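Local structure of DNA ligase (Aquifex aeolicus, 3QWU) at residues 62-65 / 66-70; 218-221 / 222-226. The protein binds adenosine and calcium and is probably a nucleotidyltransferase of the ATP-dependent nucleic acid ligase family, joining broken strands by way of an adenylated intermediate. All coordinates share one frame; numbering follows the deposited sequence. Where two conformers were deposited one is given.

Overall arrangement
Contact 1 is the short helix 63-70; contact 2 is the end of strand 215-220 with the turn that leads into strand 227-231. Their centres lie 15 Å apart, on the same side of the chain's centre. Phe218 joins them: its CZ is 3.6 Å from Leu63 CD1 and 3.9 Å from Leu67 CD2, so the ring packs on the apolar side of the helix. A second link is polar, a probable hydrogen bond from Lys226 NZ to Gln70 O. Contact 2 enters the adenosine pocket through Lys219, whereas in contact 1 the side chain of Leu67 stays about 14 Å from the adenosine.

Contact 1: residues 62-65 / 66-70; sequences LLET and GLREQ
Helix 63-70, with Leu62 at its N-cap position, follows strand 58-60 and precedes strand 75-80 in the chain, both strands of the mixed sheet. Of its i to i+4 backbone bonds the two middle ones, Leu67 N to Leu63 O (3.0 Å) and Arg68 N to Glu64 O (3.1 Å), are near linear; those at either end are more bent. Gly66 N reaches Leu62 O in a weak bond (131°), and Glu69 N closes on Thr65 O from above the carbonyl plane.

One turn apart, Glu64 and Arg68 run side by side in the same direction. With CG anti to the backbone N (chi1 176°) and the chain extended, Glu64 brings its carboxylate alongside the arginine, which bends at chi3 to meet it. Arg68 NH1 donates to Glu64 OE2 at 2.7 Å, a salt bridge on the anti side of that oxygen; with the planes 66° apart, only NH1 comes within bonding distance of this carboxylate. Arg68 NH2 turns to the carbonyl of Ala193.

Leu63 and Leu67 form the apolar side, also pointing the same way, CD1 to CD1 at 4.0 Å, with Leu67 CG 3.2 Å from Leu63 O. They pack on Phe218 and on helix 195-210, while Leu62 and Thr65 meet the second subunit.

Glu268 accepts from the backbone N of Leu63 and Glu64, the early N-H groups of the helix, where its negative charge would probably be welcome. The Glu64-Arg68 pair likewise sets acid before base along the helix, an order that should suit the helix dipole.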
loop_
_atom_site.group_PDB
_atom_site.type_symbol
_atom_site.label_atom_id
_atom_site.label_comp_id
_atom_site.label_asym_id
_atom_site.label_seq_id
_atom_site.Cartn_x
_atom_site.Cartn_y
_atom_site.Cartn_z
ATOM N N LEU A 62 12.539 10.724 13.287
ATOM C CA LEU A 62 13.165 12.052 13.459
ATOM C C LEU A 62 14.419 11.762 14.211
ATOM O O LEU A 62 14.392 11.118 15.249
ATOM C CB LEU A 62 12.268 13.037 14.222
ATOM C CG LEU A 62 11.153 13.687 13.395
ATOM C CD1 LEU A 62 10.214 14.585 14.233
ATOM C CD2 LEU A 62 11.750 14.504 12.257
ATOM N N LEU A 63 15.548 12.128 13.644
ATOM C CA LEU A 63 16.818 11.733 14.253
ATOM C C LEU A 63 16.978 12.505 15.569
ATOM O O LEU A 63 17.204 11.919 16.621
ATOM C CB LEU A 63 17.979 11.991 13.284
ATOM C CG LEU A 63 19.403 11.605 13.644
ATOM C CD1 LEU A 63 19.529 10.178 14.139
ATOM C CD2 LEU A 63 20.251 11.801 12.354
ATOM N N GLU A 64 16.837 13.816 15.521
ATOM C CA GLU A 64 17.167 14.629 16.693
ATOM C C GLU A 64 16.180 14.421 17.856
ATOM O O GLU A 64 16.589 14.120 19.019
ATOM C CB GLU A 64 17.197 16.104 16.341
ATOM C CG GLU A 64 17.461 16.952 17.615
ATOM C CD GLU A 64 17.977 18.347 17.337
ATOM O OE1 GLU A 64 18.040 18.766 16.165
ATOM O OE2 GLU A 64 18.279 19.055 18.314
ATOM N N THR A 65 14.892 14.587 17.559
ATOM C CA THR A 65 13.864 14.401 18.562
ATOM C C THR A 65 13.731 12.941 18.965
ATOM O O THR A 65 13.302 12.671 20.039
ATOM C CB THR A 65 12.534 14.913 18.032
ATOM O OG1 THR A 65 12.745 16.234 17.521
ATOM C CG2 THR A 65 11.497 14.962 19.100
ATOM N N GLY A 66 14.084 11.990 18.105
ATOM C CA GLY A 66 14.002 10.591 18.474
ATOM C C GLY A 66 15.070 10.209 19.486
ATOM O O GLY A 66 14.797 9.539 20.498
ATOM N N LEU A 67 16.294 10.646 19.209
ATOM C CA LEU A 67 17.416 10.371 20.085
ATOM C C LEU A 67 17.202 11.001 21.455
ATOM O O LEU A 67 17.377 10.368 22.471
ATOM C CB LEU A 67 18.698 10.904 19.463
ATOM C CG LEU A 67 19.238 10.119 18.278
ATOM C CD1 LEU A 67 20.630 10.646 17.959
ATOM C CD2 LEU A 67 19.230 8.658 18.620
ATOM N N ARG A 68 16.758 12.235 21.449
ATOM C CA ARG A 68 16.383 12.961 22.645
ATOM C C ARG A 68 15.227 12.294 23.411
ATOM O O ARG A 68 15.216 12.289 24.620
ATOM C CB ARG A 68 16.047 14.386 22.233
ATOM C CG ARG A 68 15.927 15.385 23.315
ATOM C CD ARG A 68 16.061 16.819 22.733
ATOM N NE ARG A 68 17.485 17.126 22.549
ATOM C CZ ARG A 68 18.018 17.899 21.604
ATOM N NH1 ARG A 68 17.251 18.477 20.690
ATOM N NH2 ARG A 68 19.348 18.090 21.586
ATOM N N GLU A 69 14.274 11.700 22.710
ATOM C CA GLU A 69 13.134 11.067 23.410
ATOM C C GLU A 69 13.428 9.639 23.924
ATOM O O GLU A 69 12.994 9.266 25.008
ATOM C CB GLU A 69 11.890 11.069 22.506
ATOM C CG GLU A 69 10.622 10.377 23.057
ATOM C CD GLU A 69 9.789 11.266 24.004
ATOM O OE1 GLU A 69 9.596 12.474 23.747
ATOM O OE2 GLU A 69 9.299 10.735 25.003
ATOM N N GLN A 70 14.144 8.837 23.150
ATOM C CA GLN A 70 14.210 7.418 23.453
ATOM C C GLN A 70 15.271 7.011 24.474
ATOM O O GLN A 70 15.144 5.950 25.065
ATOM C CB GLN A 70 14.418 6.613 22.184
ATOM C CG GLN A 70 13.240 6.676 21.240
ATOM C CD GLN A 70 11.930 6.202 21.852
ATOM O OE1 GLN A 70 10.886 6.859 21.704
ATOM N NE2 GLN A 70 11.976 5.044 22.520
#

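Contact 2: residues 218-221 / 222-226; sequences FKED and SERNK. With ADN (adenosine), chain C.
One carboxylate oxygen, Glu220 OE1, is gripped by two side chains of the turn that follows it: Ser222 OG donates to its anti lone pair at 2.7 Å, and Arg224 NE meets it on the syn side at 2.9 Å. The arginine holds both oxygens side-on, since its NH1 reaches the syn lone pair of Glu220 OE2 at 3.1 Å, nearly straight (166°). Carboxylate and guanidinium lie only 12° from coplanar. Arg224 can fold back in this way because its CG sits between the backbone N and the carbonyl carbon (chi1 68°), with the chain extended from there to NE. Glu72 N also donates to OE2, which helps fix the rotation of the buried carboxylate.

Ser222 OG does double duty, accepting from Asn225 N at 3.0 Å in an ST motif. Asn225 ND2 bonds to Glu220 O (2.8 Å) in the carbonyl plane, and its OD1 takes a bond from Arg227. Across the base of the turn Glu220 N donates to Lys226 O at 2.8 Å, almost linearly. An alanine in place of Glu220 would probably leave Arg224 without its charged mate and Ser222 OG without its acceptor.

One residue earlier, the extended Lys219 side chain leads away from the turn into the pocket, where NZ donates to N1 of the adenosine at 2.9 Å and pairs with Glu78 and Asp158. Asp221, the centre of an inverse gamma turn, salt-bridges Arg190. The whole is a six-residue connection, stiffened by side-chain bonds, between the adjacent antiparallel strands 215-220 and 227-231, which also supply Lys219 and Lys229 to the adenosine pocket, consistent with the adenylation domain of nucleic acid ligases.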
loop_
_atom_site.group_PDB
_atom_site.type_symbol
_atom_site.label_atom_id
_atom_site.label_comp_id
_atom_site.label_asym_id
_atom_site.label_seq_id
_atom_site.Cartn_x
_atom_site.Cartn_y
_atom_site.Cartn_z
ATOM N N PHE A 218 21.207 2.373 17.253
ATOM C CA PHE A 218 21.605 3.025 18.485
ATOM C C PHE A 218 21.390 2.052 19.647
ATOM O O PHE A 218 20.352 1.407 19.696
ATOM C CB PHE A 218 20.757 4.273 18.698
ATOM C CG PHE A 218 20.823 5.258 17.559
ATOM C CD1 PHE A 218 21.899 6.100 17.434
ATOM C CD2 PHE A 218 19.776 5.371 16.653
ATOM C CE1 PHE A 218 21.977 7.038 16.438
ATOM C CE2 PHE A 218 19.847 6.283 15.646
ATOM C CZ PHE A 218 20.981 7.142 15.541
ATOM N N LYS A 219 22.373 1.940 20.549
ATOM C CA LYS A 219 22.352 0.953 21.687
ATOM C C LYS A 219 22.720 1.572 23.024
ATOM O O LYS A 219 23.869 1.907 23.262
ATOM C CB LYS A 219 23.276 -0.226 21.423
ATOM C CG LYS A 219 23.028 -0.822 20.052
ATOM C CD LYS A 219 23.642 -2.187 19.776
ATOM C CE LYS A 219 23.279 -2.638 18.324
ATOM N NZ LYS A 219 23.946 -3.926 17.886
ATOM N N GLU A 220 21.711 1.723 23.876
ATOM C CA GLU A 220 21.861 2.367 25.170
ATOM C C GLU A 220 22.854 1.615 26.029
ATOM O O GLU A 220 22.816 0.404 26.145
ATOM C CB GLU A 220 20.521 2.520 25.906
ATOM C CG GLU A 220 20.546 3.601 27.019
ATOM C CD GLU A 220 19.169 3.777 27.638
ATOM O OE1 GLU A 220 18.799 2.946 28.467
ATOM O OE2 GLU A 220 18.426 4.692 27.247
ATOM N N ASP A 221 23.773 2.370 26.602
ATOM C CA ASP A 221 24.878 1.806 27.356
ATOM C C ASP A 221 24.320 1.650 28.760
ATOM O O ASP A 221 24.570 2.446 29.624
ATOM C CB ASP A 221 26.044 2.789 27.294
ATOM C CG ASP A 221 27.309 2.269 27.975
ATOM O OD1 ASP A 221 27.621 1.066 27.830
ATOM O OD2 ASP A 221 28.006 3.101 28.615
ATOM N N SER A 222 23.482 0.655 28.969
ATOM C CA SER A 222 22.775 0.574 30.196
ATOM C C SER A 222 22.223 -0.797 30.429
ATOM O O SER A 222 22.340 -1.636 29.577
ATOM C CB SER A 222 21.630 1.561 30.150
ATOM O OG SER A 222 20.682 1.110 29.205
ATOM N N GLU A 223 21.626 -0.998 31.609
ATOM C CA GLU A 223 20.981 -2.277 31.925
ATOM C C GLU A 223 19.790 -2.593 31.011
ATOM O O GLU A 223 19.697 -3.670 30.471
ATOM C CB GLU A 223 20.559 -2.365 33.404
ATOM C CG GLU A 223 21.590 -3.053 34.308
ATOM C CD GLU A 223 21.927 -4.480 33.884
ATOM O OE1 GLU A 223 21.002 -5.220 33.460
ATOM O OE2 GLU A 223 23.122 -4.866 33.988
ATOM N N ARG A 224 18.882 -1.680 30.828
ATOM C CA ARG A 224 17.763 -2.001 29.967
ATOM C C ARG A 224 18.228 -2.086 28.492
ATOM O O ARG A 224 17.631 -2.783 27.684
ATOM C CB ARG A 224 16.615 -1.019 30.184
ATOM C CG ARG A 224 16.914 0.387 29.728
ATOM C CD ARG A 224 15.654 1.176 29.579
ATOM N NE ARG A 224 15.929 2.412 28.866
ATOM C CZ ARG A 224 15.065 3.411 28.727
ATOM N NH1 ARG A 224 15.427 4.494 28.029
ATOM N NH2 ARG A 224 13.847 3.332 29.266
ATOM N N ASN A 225 19.341 -1.426 28.174
ATOM C CA ASN A 225 20.015 -1.588 26.883
ATOM C C ASN A 225 19.077 -1.369 25.674
ATOM O O ASN A 225 19.040 -2.163 24.741
ATOM C CB ASN A 225 20.660 -2.981 26.842
ATOM C CG ASN A 225 21.561 -3.198 25.630
ATOM O OD1 ASN A 225 21.698 -4.316 25.183
ATOM N ND2 ASN A 225 22.169 -2.149 25.115
ATOM N N LYS A 226 18.324 -0.284 25.720
ATOM C CA LYS A 226 17.306 -0.035 24.751
ATOM C C LYS A 226 18.000 0.241 23.416
ATOM O O LYS A 226 19.103 0.847 23.357
ATOM C CB LYS A 226 16.405 1.111 25.222
ATOM C CG LYS A 226 15.485 1.791 24.175
ATOM C CD LYS A 226 14.017 1.918 24.703
ATOM C CE LYS A 226 13.296 3.155 24.257
ATOM N NZ LYS A 226 13.350 4.290 25.212
HETATM O "O5'" ADN C . 15.788 -5.306 12.977
HETATM C "C5'" ADN C . 17.030 -4.725 12.579
HETATM C "C4'" ADN C . 17.835 -5.741 11.778
HETATM O "O4'" ADN C . 19.022 -5.134 11.181
HETATM C "C3'" ADN C . 18.341 -6.861 12.676
HETATM O "O3'" ADN C . 17.457 -7.971 12.810
HETATM C "C2'" ADN C . 19.678 -7.252 12.056
HETATM O "O2'" ADN C . 19.551 -8.431 11.279
HETATM C "C1'" ADN C . 20.105 -6.087 11.167
HETATM N N9 ADN C . 21.322 -5.397 11.625
HETATM C C8 ADN C . 22.290 -4.952 10.791
HETATM N N7 ADN C . 23.301 -4.345 11.458
HETATM C C5 ADN C . 22.934 -4.384 12.765
HETATM C C6 ADN C . 23.529 -3.880 14.006
HETATM N N6 ADN C . 24.728 -3.238 13.916
HETATM N N1 ADN C . 22.886 -4.134 15.188
HETATM C C2 ADN C . 21.684 -4.778 15.208
HETATM N N3 ADN C . 21.061 -5.238 14.085
HETATM C C4 ADN C . 21.643 -5.081 12.876
#